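Local structure of VlsE1 (Borreliella burgdorferi, 1L8W) at residues 108-113 and 328-333; 140-145 and 284-289; 173-178 and 219-224; 231-236 and 244-249. The protein is a variable outer-membrane surface lipoprotein whose antigenic switching probably helps the bacterium evade the host immune response. All blocks are in the same frame, centred on the assembly; numbering follows the deposited sequence.

Helix 294-333 connects most of these contacts: its C-terminal end forms interaction 1, while residues upstream cover the sheet of interaction 2 and touch the helix of interaction 3. Interaction 2 is the most deeply buried and relies on backbone hydrogen bonds between two short strands. Interaction 1 lies far from it, their centres about 49 Å apart, and is a sparse helix-helix touch of aliphatic groups and one carboxylate set against lysine methylenes. Interactions 3 and 4 involve the starts of successive helices, 220-230 and 247-252, meeting loop segments. The first is a surface contact with a salt bridge; in the second, partly buried, the N-cap asparagine donates a hydrogen bond to the loop.

Interaction 1. Residues 108-113 and 328-333; sequences EGAIKE and LRKVGD
Glu113 has its CG between the backbone N and the carbonyl carbon (chi1 51°), and the rest of its chain runs extended towards Lys330, which is bent at chi2 and again at its last torsion and turns its methylenes to the carboxylate. The two side chains cross at about a right angle on one flank of the contact. Lys330 CD is 3.1 Å from Glu113 OE2, whereas Lys330 NZ stays 4.7 Å from that oxygen, too distant for a direct ion pair though probably still mildly attractive. Lys330 CD also lies 4.0 Å from Ala110 CB. These segments belong to helices 106-131 and 294-333, which pack here as an antiparallel pair with local axes 8.7 Å apart and 174° between their directions; the CA atoms come nearest at Ala110 and Val331, 5.0 Å apart. Val331, as modelled, holds CG1 opposite its own carbonyl carbon and against Ala110, whose CB points toward the facing helix. This placement is somewhat doubtful, because the other valine methyl is crowded by the preceding turn, and the 3.3 Å between Val331 CG1 and Ala110 CB should be read with the same caution. Ile111 and Leu328 both reach Leu80 of helix 59-80, a third helix beside the pair.

Interaction 2. Residues 140-145 and 284-289; sequences EVVADA and DGKFAV
Val141 and Phe287 pair, as do Val142 and Ala288, in a two-stranded parallel sheet, the only sheet of this largely helical protein. Phe287 N donates to Glu140 O, Val142 N to Phe287 O at 2.8 Å, and Val289 N to Val142 O, so the bonds alternate along the ladder. Side chains segregate by face. Those of Val141 and Phe287 point to one side, where both touch Ile301 of helix 294-333. The Phe287 ring turns an edge to Glu140, its CD2 lying 3.4 Å from Glu140 O near the ring plane. On the other face, Val142 holds CG1 opposite its carbonyl carbon (chi1 -61°), directing this branch to Lys286 CD at 3.9 Å, while its CG2 meets Ala288 CB at 4.0 Å. Lys286 is fully extended beyond CG and crosses the valine at about a right angle. Its CG also rests 3.9 Å from Glu140 CB. The glutamate is bent at chi2, and Glu140 OE1 remains 5.1 Å from Lys286 NZ, where the opposite charges may still attract weakly without contact. Val289 CG2 packs on Ala143 CB. Val142 O receives, besides the amide of Val289, a CA-H...O contact from Ala288 CA at 3.2 Å.

Interaction 3. Residues 173-178 and 219-224; sequences SEKLKA and SGEQIL
The carboxylate of Glu221 is gripped at both oxygens, by an ammonium from across the contact and by a hydroxyl of its own segment. Lys175 NZ forms a fairly long salt bridge to Glu221 OE2 at 3.4 Å, and Ser219 OG donates to Glu221 OE1 at 3.0 Å, meeting the carboxylate on its anti side and 23° out of its plane. A bend at chi2 (62°) curls the glutamate back over the start of its own helix, where the positive end of the helix dipole would probably favour its charge. Lys175 approaches fully extended beyond CG and passes the glutamate chain at a slant, Lys175 CD 3.4 Å from Glu221 CG. Ser219 is the N-cap of helix 220-230, and Gln222, three residues on, accepts from Ser219 N through OE1 at 3.1 Å in a nearly straight bond (169°). The same glutamine offers its aliphatic part to the loop, Gln222 CG lying 3.7 Å from Leu176 O. Leu176 is the centre of an inverse gamma turn, and its CB points toward the helix start. Its CD2 branch sits 3.9 Å from Ser219 OG, over the capping residue. Behind this exposed surface, Glu221 and Leu224 touch Ala315 of helix 294-333, and Leu224 also packs on Ile163 and Val167 of helix 153-170.

Interaction 4. Residues 231-236 and 244-249; sequences ADAAEQ and AKNPIA
The chain doubles back between these segments, bringing Gln236 CA to 4.9 Å from Ala249 CA, while Ala233 CA and Asn246 CA stay 7.4 Å apart. Asn246 is the N-cap of helix 247-252, with Pro247 in the first turn, and its amide works in two directions. Placed between its backbone N and carbonyl carbon (chi1 63°), the side chain accepts from Ala249 N through OD1 at 2.6 Å, the capping bond. Through its nitrogen, Asn246 ND2, it donates to Glu235 O at 2.8 Å. That acceptor lies in the plane of the asparagine amide, but the donor stands 50° above the carbonyl plane of Glu235. The cap thereby fastens loop 231-236 to the helix start, its amide held at both ends and its rotation fixed. Ala233 CB covers the amide beside ND2. Ile248 touches both ends of the loop: its CD1 lies 3.4 Å from Ala231 N, and its CG2, opposite the backbone N, meets Gln236 O at 3.6 Å. The isoleucine also touches Ala160 of helix 153-170 and Leu278 of helix 269-281, joining the turn to the helical core. Ala249 CB sits 3.7 Å from Glu235 O, the same oxygen that receives the asparagine amide.

Interaction 1. Residues 108-113 and 328-333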
loop_
_atom_site.group_PDB
_atom_site.type_symbol
_atom_site.label_atom_id
_atom_site.label_comp_id
_atom_site.label_asym_id
_atom_site.label_seq_id
_atom_site.Cartn_x
_atom_site.Cartn_y
_atom_site.Cartn_z
ATOM N N GLU A 108 -1.637 -11.296 34.883
ATOM C CA GLU A 108 -1.077 -12.366 34.064
ATOM C C GLU A 108 -1.989 -12.626 32.868
ATOM O O GLU A 108 -1.532 -13.022 31.795
ATOM C CB GLU A 108 -0.947 -13.636 34.909
ATOM C CG GLU A 108 -0.620 -14.898 34.132
ATOM C CD GLU A 108 -0.763 -16.149 34.984
ATOM O OE1 GLU A 108 -0.042 -16.263 35.998
ATOM O OE2 GLU A 108 -1.598 -17.016 34.641
ATOM N N GLY A 109 -3.284 -12.399 33.066
ATOM C CA GLY A 109 -4.241 -12.607 31.999
ATOM C C GLY A 109 -4.126 -11.511 30.960
ATOM O O GLY A 109 -4.271 -11.758 29.763
ATOM N N ALA A 110 -3.861 -10.294 31.421
ATOM C CA ALA A 110 -3.725 -9.159 30.522
ATOM C C ALA A 110 -2.417 -9.257 29.745
ATOM O O ALA A 110 -2.288 -8.696 28.663
ATOM C CB ALA A 110 -3.766 -7.865 31.311
ATOM N N ILE A 111 -1.449 -9.975 30.301
ATOM C CA ILE A 111 -0.158 -10.141 29.650
ATOM C C ILE A 111 -0.293 -11.171 28.526
ATOM O O ILE A 111 0.305 -11.023 27.460
ATOM C CB ILE A 111 0.926 -10.608 30.671
ATOM C CG1 ILE A 111 2.315 -10.150 30.224
ATOM C CG2 ILE A 111 0.926 -12.131 30.794
ATOM C CD1 ILE A 111 2.851 -10.855 28.997
ATOM N N LYS A 112 -1.089 -12.208 28.769
ATOM C CA LYS A 112 -1.300 -13.260 27.783
ATOM C C LYS A 112 -2.001 -12.698 26.552
ATOM O O LYS A 112 -1.595 -12.961 25.421
ATOM C CB LYS A 112 -2.146 -14.382 28.389
ATOM C CG LYS A 112 -2.299 -15.606 27.498
ATOM C CD LYS A 112 -3.248 -16.618 28.122
ATOM C CE LYS A 112 -3.317 -17.898 27.306
ATOM N NZ LYS A 112 -1.981 -18.552 27.196
ATOM N N GLU A 113 -3.056 -11.922 26.783
ATOM C CA GLU A 113 -3.823 -11.323 25.697
ATOM C C GLU A 113 -2.995 -10.347 24.857
ATOM O O GLU A 113 -3.083 -10.344 23.630
ATOM C CB GLU A 113 -5.054 -10.608 26.263
ATOM C CG GLU A 113 -4.747 -9.650 27.398
ATOM C CD GLU A 113 -5.958 -8.838 27.826
ATOM O OE1 GLU A 113 -7.000 -9.447 28.148
ATOM O OE2 GLU A 113 -5.865 -7.589 27.842
ATOM N N LEU A 328 -0.831 -2.387 26.244
ATOM C CA LEU A 328 0.076 -2.185 27.363
ATOM C C LEU A 328 -0.614 -1.386 28.458
ATOM O O LEU A 328 -0.300 -1.533 29.637
ATOM C CB LEU A 328 1.342 -1.459 26.902
ATOM C CG LEU A 328 2.261 -2.239 25.958
ATOM C CD1 LEU A 328 3.505 -1.420 25.651
ATOM C CD2 LEU A 328 2.645 -3.559 26.606
ATOM N N ARG A 329 -1.555 -0.535 28.060
ATOM C CA ARG A 329 -2.304 0.276 29.014
ATOM C C ARG A 329 -3.275 -0.625 29.759
ATOM O O ARG A 329 -3.524 -0.442 30.947
ATOM C CB ARG A 329 -3.094 1.361 28.291
ATOM C CG ARG A 329 -3.931 2.214 29.220
ATOM C CD ARG A 329 -4.936 3.052 28.456
ATOM N NE ARG A 329 -5.759 3.851 29.358
ATOM C CZ ARG A 329 -6.522 3.341 30.321
ATOM N NH1 ARG A 329 -6.572 2.027 30.508
ATOM N NH2 ARG A 329 -7.235 4.146 31.099
ATOM N N LYS A 330 -3.818 -1.598 29.033
ATOM C CA LYS A 330 -4.769 -2.559 29.576
ATOM C C LYS A 330 -4.139 -3.312 30.744
ATOM O O LYS A 330 -4.771 -3.492 31.784
ATOM C CB LYS A 330 -5.184 -3.539 28.477
ATOM C CG LYS A 330 -6.500 -4.260 28.713
ATOM C CD LYS A 330 -6.421 -5.253 29.855
ATOM C CE LYS A 330 -7.740 -5.993 30.026
ATOM N NZ LYS A 330 -8.871 -5.075 30.346
ATOM N N VAL A 331 -2.899 -3.761 30.570
ATOM C CA VAL A 331 -2.211 -4.474 31.639
ATOM C C VAL A 331 -1.850 -3.467 32.729
ATOM O O VAL A 331 -1.764 -3.812 33.907
ATOM C CB VAL A 331 -0.914 -5.163 31.138
ATOM C CG1 VAL A 331 -1.236 -6.134 30.014
ATOM C CG2 VAL A 331 0.082 -4.123 30.666
ATOM N N GLY A 332 -1.646 -2.215 32.323
ATOM C CA GLY A 332 -1.303 -1.170 33.272
ATOM C C GLY A 332 -2.402 -0.951 34.292
ATOM O O GLY A 332 -2.130 -0.659 35.458
ATOM N N ASP A 333 -3.650 -1.080 33.853
ATOM C CA ASP A 333 -4.786 -0.910 34.747
ATOM C C ASP A 333 -4.706 -2.027 35.770
ATOM O O ASP A 333 -4.320 -1.813 36.920
ATOM C CB ASP A 333 -6.109 -1.036 33.986
ATOM C CG ASP A 333 -6.207 -0.081 32.818
ATOM O OD1 ASP A 333 -5.871 1.109 32.990
ATOM O OD2 ASP A 333 -6.634 -0.524 31.729
#

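Interaction 2. Residues 140-145 and 284-289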
loop_
_atom_site.group_PDB
_atom_site.type_symbol
_atom_site.label_atom_id
_atom_site.label_comp_id
_atom_site.label_asym_id
_atom_site.label_seq_id
_atom_site.Cartn_x
_atom_site.Cartn_y
_atom_site.Cartn_z
ATOM N N GLU A 140 8.853 3.660 -10.132
ATOM C CA GLU A 140 9.527 3.307 -11.370
ATOM C C GLU A 140 8.648 3.715 -12.538
ATOM O O GLU A 140 7.477 3.362 -12.581
ATOM C CB GLU A 140 9.772 1.799 -11.430
ATOM C CG GLU A 140 11.197 1.406 -11.134
ATOM C CD GLU A 140 12.174 2.023 -12.112
ATOM O OE1 GLU A 140 12.136 1.646 -13.302
ATOM O OE2 GLU A 140 12.972 2.890 -11.694
ATOM N N VAL A 141 9.222 4.454 -13.481
ATOM C CA VAL A 141 8.501 4.924 -14.659
ATOM C C VAL A 141 9.171 4.438 -15.940
ATOM O O VAL A 141 10.355 4.693 -16.149
ATOM C CB VAL A 141 8.472 6.467 -14.708
ATOM C CG1 VAL A 141 7.784 6.938 -15.994
ATOM C CG2 VAL A 141 7.775 7.011 -13.463
ATOM N N VAL A 142 8.416 3.751 -16.796
ATOM C CA VAL A 142 8.959 3.251 -18.063
ATOM C C VAL A 142 8.254 3.846 -19.282
ATOM O O VAL A 142 7.031 4.002 -19.296
ATOM C CB VAL A 142 8.874 1.702 -18.152
ATOM C CG1 VAL A 142 9.690 1.079 -17.035
ATOM C CG2 VAL A 142 7.438 1.243 -18.066
ATOM N N ALA A 143 9.042 4.176 -20.302
ATOM C CA ALA A 143 8.528 4.753 -21.539
ATOM C C ALA A 143 8.750 3.796 -22.712
ATOM O O ALA A 143 8.087 3.908 -23.745
ATOM C CB ALA A 143 9.213 6.077 -21.813
ATOM N N ASP A 144 9.693 2.868 -22.544
ATOM C CA ASP A 144 10.003 1.869 -23.566
ATOM C C ASP A 144 8.983 0.736 -23.517
ATOM O O ASP A 144 8.792 0.104 -22.479
ATOM C CB ASP A 144 11.402 1.280 -23.357
ATOM C CG ASP A 144 12.507 2.253 -23.706
ATOM O OD1 ASP A 144 12.422 2.885 -24.785
ATOM O OD2 ASP A 144 13.467 2.376 -22.909
ATOM N N ALA A 145 8.346 0.476 -24.651
ATOM C CA ALA A 145 7.335 -0.570 -24.756
ATOM C C ALA A 145 7.767 -1.916 -24.177
ATOM O O ALA A 145 6.929 -2.713 -23.751
ATOM C CB ALA A 145 6.928 -0.739 -26.213
ATOM N N ASP A 284 8.086 -5.794 -9.662
ATOM C CA ASP A 284 7.729 -5.640 -11.072
ATOM C C ASP A 284 6.617 -4.628 -11.332
ATOM O O ASP A 284 6.148 -4.496 -12.466
ATOM C CB ASP A 284 7.329 -6.981 -11.698
ATOM C CG ASP A 284 8.490 -7.965 -11.777
ATOM O OD1 ASP A 284 9.646 -7.521 -11.975
ATOM O OD2 ASP A 284 8.235 -9.185 -11.658
ATOM N N GLY A 285 6.188 -3.920 -10.291
ATOM C CA GLY A 285 5.142 -2.931 -10.472
ATOM C C GLY A 285 5.740 -1.631 -10.963
ATOM O O GLY A 285 6.492 -0.992 -10.239
ATOM N N LYS A 286 5.415 -1.234 -12.189
ATOM C CA LYS A 286 5.949 -0.000 -12.765
ATOM C C LYS A 286 4.861 0.826 -13.450
ATOM O O LYS A 286 3.787 0.322 -13.751
ATOM C CB LYS A 286 7.037 -0.337 -13.783
ATOM C CG LYS A 286 8.096 -1.274 -13.248
ATOM C CD LYS A 286 9.023 -1.736 -14.358
ATOM C CE LYS A 286 10.131 -2.631 -13.821
ATOM N NZ LYS A 286 11.031 -3.077 -14.919
ATOM N N PHE A 287 5.157 2.096 -13.707
ATOM C CA PHE A 287 4.200 2.993 -14.347
ATOM C C PHE A 287 4.655 3.364 -15.752
ATOM O O PHE A 287 5.778 3.839 -15.956
ATOM C CB PHE A 287 4.020 4.227 -13.469
ATOM C CG PHE A 287 3.570 3.891 -12.076
ATOM C CD1 PHE A 287 2.221 3.680 -11.799
ATOM C CD2 PHE A 287 4.502 3.698 -11.063
ATOM C CE1 PHE A 287 1.807 3.273 -10.536
ATOM C CE2 PHE A 287 4.097 3.290 -9.790
ATOM C CZ PHE A 287 2.748 3.073 -9.527
ATOM N N ALA A 288 3.774 3.134 -16.722
ATOM C CA ALA A 288 4.095 3.394 -18.118
ATOM C C ALA A 288 3.519 4.674 -18.739
ATOM O O ALA A 288 2.387 5.082 -18.456
ATOM C CB ALA A 288 3.692 2.183 -18.951
ATOM N N VAL A 289 4.321 5.292 -19.598
ATOM C CA VAL A 289 3.938 6.513 -20.294
ATOM C C VAL A 289 4.331 6.384 -21.777
ATOM O O VAL A 289 5.125 5.506 -22.143
ATOM C CB VAL A 289 4.660 7.746 -19.691
ATOM C CG1 VAL A 289 4.273 7.927 -18.227
ATOM C CG2 VAL A 289 6.168 7.577 -19.819
#

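Interaction 3. Residues 173-178 and 219-224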
loop_
_atom_site.group_PDB
_atom_site.type_symbol
_atom_site.label_atom_id
_atom_site.label_comp_id
_atom_site.label_asym_id
_atom_site.label_seq_id
_atom_site.Cartn_x
_atom_site.Cartn_y
_atom_site.Cartn_z
ATOM N N SER A 173 -12.292 -2.509 10.874
ATOM C CA SER A 173 -13.219 -1.413 10.622
ATOM C C SER A 173 -12.964 -0.412 11.739
ATOM O O SER A 173 -13.372 -0.630 12.880
ATOM C CB SER A 173 -14.662 -1.917 10.686
ATOM O OG SER A 173 -15.580 -0.866 10.438
ATOM N N GLU A 174 -12.281 0.680 11.418
ATOM C CA GLU A 174 -11.970 1.665 12.438
ATOM C C GLU A 174 -11.568 3.022 11.868
ATOM O O GLU A 174 -11.134 3.131 10.718
ATOM C CB GLU A 174 -10.845 1.129 13.326
ATOM C CG GLU A 174 -10.587 1.934 14.582
ATOM C CD GLU A 174 -9.398 1.417 15.371
ATOM O OE1 GLU A 174 -9.335 0.195 15.631
ATOM O OE2 GLU A 174 -8.530 2.237 15.738
ATOM N N LYS A 175 -11.724 4.050 12.698
ATOM C CA LYS A 175 -11.377 5.424 12.351
ATOM C C LYS A 175 -12.134 5.935 11.129
ATOM O O LYS A 175 -13.262 5.512 10.868
ATOM C CB LYS A 175 -9.871 5.534 12.111
ATOM C CG LYS A 175 -9.335 6.940 12.266
ATOM C CD LYS A 175 -7.855 6.994 11.991
ATOM C CE LYS A 175 -7.300 8.368 12.293
ATOM N NZ LYS A 175 -5.848 8.426 11.995
ATOM N N LEU A 176 -11.514 6.856 10.392
ATOM C CA LEU A 176 -12.121 7.422 9.194
ATOM C C LEU A 176 -12.137 6.365 8.100
ATOM O O LEU A 176 -11.573 6.561 7.025
ATOM C CB LEU A 176 -11.328 8.644 8.717
ATOM C CG LEU A 176 -11.872 9.390 7.493
ATOM C CD1 LEU A 176 -13.174 10.090 7.853
ATOM C CD2 LEU A 176 -10.844 10.399 7.005
ATOM N N LYS A 177 -12.778 5.237 8.388
ATOM C CA LYS A 177 -12.873 4.147 7.431
ATOM C C LYS A 177 -13.748 4.591 6.269
ATOM O O LYS A 177 -13.869 3.886 5.265
ATOM C CB LYS A 177 -13.476 2.906 8.092
ATOM C CG LYS A 177 -13.694 1.738 7.142
ATOM C CD LYS A 177 -14.386 0.584 7.842
ATOM C CE LYS A 177 -14.680 -0.552 6.880
ATOM N NZ LYS A 177 -15.337 -1.689 7.581
ATOM N N ALA A 178 -14.351 5.767 6.416
ATOM C CA ALA A 178 -15.219 6.333 5.388
ATOM C C ALA A 178 -15.887 7.607 5.887
ATOM O O ALA A 178 -15.221 8.601 6.173
ATOM C CB ALA A 178 -16.285 5.317 4.980
ATOM N N SER A 219 -6.859 10.138 2.674
ATOM C CA SER A 219 -5.907 10.015 3.766
ATOM C C SER A 219 -5.274 8.620 3.722
ATOM O O SER A 219 -5.643 7.786 2.894
ATOM C CB SER A 219 -6.611 10.265 5.114
ATOM O OG SER A 219 -7.491 9.204 5.473
ATOM N N GLY A 220 -4.317 8.372 4.604
ATOM C CA GLY A 220 -3.669 7.072 4.637
ATOM C C GLY A 220 -4.635 5.997 5.086
ATOM O O GLY A 220 -4.637 4.890 4.541
ATOM N N GLU A 221 -5.453 6.319 6.088
ATOM C CA GLU A 221 -6.443 5.378 6.603
ATOM C C GLU A 221 -7.347 4.876 5.477
ATOM O O GLU A 221 -7.560 3.668 5.325
ATOM C CB GLU A 221 -7.312 6.036 7.675
ATOM C CG GLU A 221 -6.572 6.476 8.924
ATOM C CD GLU A 221 -5.512 7.522 8.631
ATOM O OE1 GLU A 221 -5.823 8.499 7.917
ATOM O OE2 GLU A 221 -4.370 7.371 9.119
ATOM N N GLN A 222 -7.869 5.806 4.682
ATOM C CA GLN A 222 -8.756 5.455 3.574
ATOM C C GLN A 222 -8.092 4.531 2.563
ATOM O O GLN A 222 -8.713 3.589 2.083
ATOM C CB GLN A 222 -9.256 6.724 2.874
ATOM C CG GLN A 222 -10.258 7.521 3.684
ATOM C CD GLN A 222 -10.694 8.788 2.969
ATOM O OE1 GLN A 222 -9.976 9.784 2.953
ATOM N NE2 GLN A 222 -11.871 8.743 2.353
ATOM N N ILE A 223 -6.836 4.810 2.229
ATOM C CA ILE A 223 -6.105 3.967 1.287
ATOM C C ILE A 223 -5.872 2.591 1.924
ATOM O O ILE A 223 -5.935 1.565 1.249
ATOM C CB ILE A 223 -4.746 4.596 0.909
ATOM C CG1 ILE A 223 -4.971 5.975 0.277
ATOM C CG2 ILE A 223 -4.032 3.712 -0.084
ATOM C CD1 ILE A 223 -3.707 6.818 0.145
ATOM N N LEU A 224 -5.621 2.585 3.229
ATOM C CA LEU A 224 -5.394 1.354 3.974
ATOM C C LEU A 224 -6.656 0.496 3.917
ATOM O O LEU A 224 -6.598 -0.695 3.615
ATOM C CB LEU A 224 -5.070 1.671 5.437
ATOM C CG LEU A 224 -3.890 0.963 6.119
ATOM C CD1 LEU A 224 -4.063 1.057 7.629
ATOM C CD2 LEU A 224 -3.815 -0.492 5.700
#

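Interaction 4. Residues 231-236 and 244-249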
loop_
_atom_site.group_PDB
_atom_site.type_symbol
_atom_site.label_atom_id
_atom_site.label_comp_id
_atom_site.label_asym_id
_atom_site.label_seq_id
_atom_site.Cartn_x
_atom_site.Cartn_y
_atom_site.Cartn_z
ATOM N N ALA A 231 -8.269 -7.123 -0.445
ATOM C CA ALA A 231 -7.711 -8.426 -0.095
ATOM C C ALA A 231 -8.793 -9.482 0.093
ATOM O O ALA A 231 -8.523 -10.680 0.014
ATOM C CB ALA A 231 -6.871 -8.312 1.180
ATOM N N ASP A 232 -10.020 -9.035 0.344
ATOM C CA ASP A 232 -11.132 -9.951 0.548
ATOM C C ASP A 232 -11.914 -10.245 -0.729
ATOM O O ASP A 232 -12.786 -11.109 -0.739
ATOM C CB ASP A 232 -12.061 -9.402 1.632
ATOM C CG ASP A 232 -11.476 -9.553 3.026
ATOM O OD1 ASP A 232 -11.394 -10.703 3.505
ATOM O OD2 ASP A 232 -11.080 -8.532 3.639
ATOM N N ALA A 233 -11.596 -9.538 -1.808
ATOM C CA ALA A 233 -12.272 -9.762 -3.083
ATOM C C ALA A 233 -11.970 -11.177 -3.568
ATOM O O ALA A 233 -11.063 -11.838 -3.061
ATOM C CB ALA A 233 -11.800 -8.739 -4.119
ATOM N N ALA A 234 -12.727 -11.642 -4.552
ATOM C CA ALA A 234 -12.527 -12.981 -5.085
ATOM C C ALA A 234 -11.799 -12.930 -6.416
ATOM O O ALA A 234 -11.074 -13.863 -6.770
ATOM C CB ALA A 234 -13.865 -13.678 -5.248
ATOM N N GLU A 235 -11.992 -11.836 -7.147
ATOM C CA GLU A 235 -11.368 -11.652 -8.452
ATOM C C GLU A 235 -10.086 -10.838 -8.299
ATOM O O GLU A 235 -10.019 -9.681 -8.726
ATOM C CB GLU A 235 -12.328 -10.920 -9.396
ATOM C CG GLU A 235 -13.803 -11.002 -8.989
ATOM C CD GLU A 235 -14.134 -10.126 -7.780
ATOM O OE1 GLU A 235 -14.070 -8.884 -7.908
ATOM O OE2 GLU A 235 -14.454 -10.675 -6.703
ATOM N N GLN A 236 -9.064 -11.454 -7.707
ATOM C CA GLN A 236 -7.799 -10.778 -7.474
ATOM C C GLN A 236 -6.733 -10.914 -8.542
ATOM O O GLN A 236 -5.586 -10.534 -8.312
ATOM C CB GLN A 236 -7.207 -11.214 -6.136
ATOM C CG GLN A 236 -8.070 -10.841 -4.957
ATOM C CD GLN A 236 -7.353 -10.995 -3.644
ATOM O OE1 GLN A 236 -7.978 -10.991 -2.582
ATOM N NE2 GLN A 236 -6.029 -11.124 -3.701
ATOM N N ALA A 244 -10.768 -3.859 -14.427
ATOM C CA ALA A 244 -10.487 -4.073 -13.005
ATOM C C ALA A 244 -11.624 -3.579 -12.106
ATOM O O ALA A 244 -12.176 -2.501 -12.331
ATOM C CB ALA A 244 -9.180 -3.375 -12.623
ATOM N N LYS A 245 -11.962 -4.367 -11.088
ATOM C CA LYS A 245 -13.027 -4.003 -10.154
ATOM C C LYS A 245 -12.542 -3.786 -8.717
ATOM O O LYS A 245 -13.326 -3.405 -7.836
ATOM C CB LYS A 245 -14.139 -5.062 -10.174
ATOM C CG LYS A 245 -14.988 -5.065 -11.460
ATOM C CD LYS A 245 -16.064 -6.142 -11.423
ATOM C CE LYS A 245 -16.956 -6.099 -12.662
ATOM N NZ LYS A 245 -17.742 -4.836 -12.756
ATOM N N ASN A 246 -11.256 -4.036 -8.474
ATOM C CA ASN A 246 -10.679 -3.833 -7.150
ATOM C C ASN A 246 -9.228 -3.379 -7.313
ATOM O O ASN A 246 -8.594 -3.670 -8.325
ATOM C CB ASN A 246 -10.777 -5.123 -6.321
ATOM C CG ASN A 246 -9.976 -6.273 -6.919
ATOM O OD1 ASN A 246 -8.745 -6.271 -6.884
ATOM N ND2 ASN A 246 -10.675 -7.260 -7.468
ATOM N N PRO A 247 -8.679 -2.652 -6.326
ATOM C CA PRO A 247 -7.290 -2.197 -6.465
ATOM C C PRO A 247 -6.211 -3.283 -6.669
ATOM O O PRO A 247 -5.175 -3.018 -7.297
ATOM C CB PRO A 247 -7.072 -1.338 -5.210
ATOM C CG PRO A 247 -8.075 -1.839 -4.239
ATOM C CD PRO A 247 -9.282 -2.158 -5.075
ATOM N N ILE A 248 -6.448 -4.492 -6.158
ATOM C CA ILE A 248 -5.495 -5.591 -6.329
ATOM C C ILE A 248 -5.445 -6.022 -7.801
ATOM O O ILE A 248 -4.367 -6.184 -8.376
ATOM C CB ILE A 248 -5.866 -6.809 -5.430
ATOM C CG1 ILE A 248 -5.641 -6.449 -3.957
ATOM C CG2 ILE A 248 -5.036 -8.038 -5.809
ATOM C CD1 ILE A 248 -5.990 -7.560 -2.995
ATOM N N ALA A 249 -6.609 -6.179 -8.417
ATOM C CA ALA A 249 -6.682 -6.573 -9.819
ATOM C C ALA A 249 -6.106 -5.487 -10.727
ATOM O O ALA A 249 -5.516 -5.780 -11.778
ATOM C CB ALA A 249 -8.127 -6.849 -10.201
#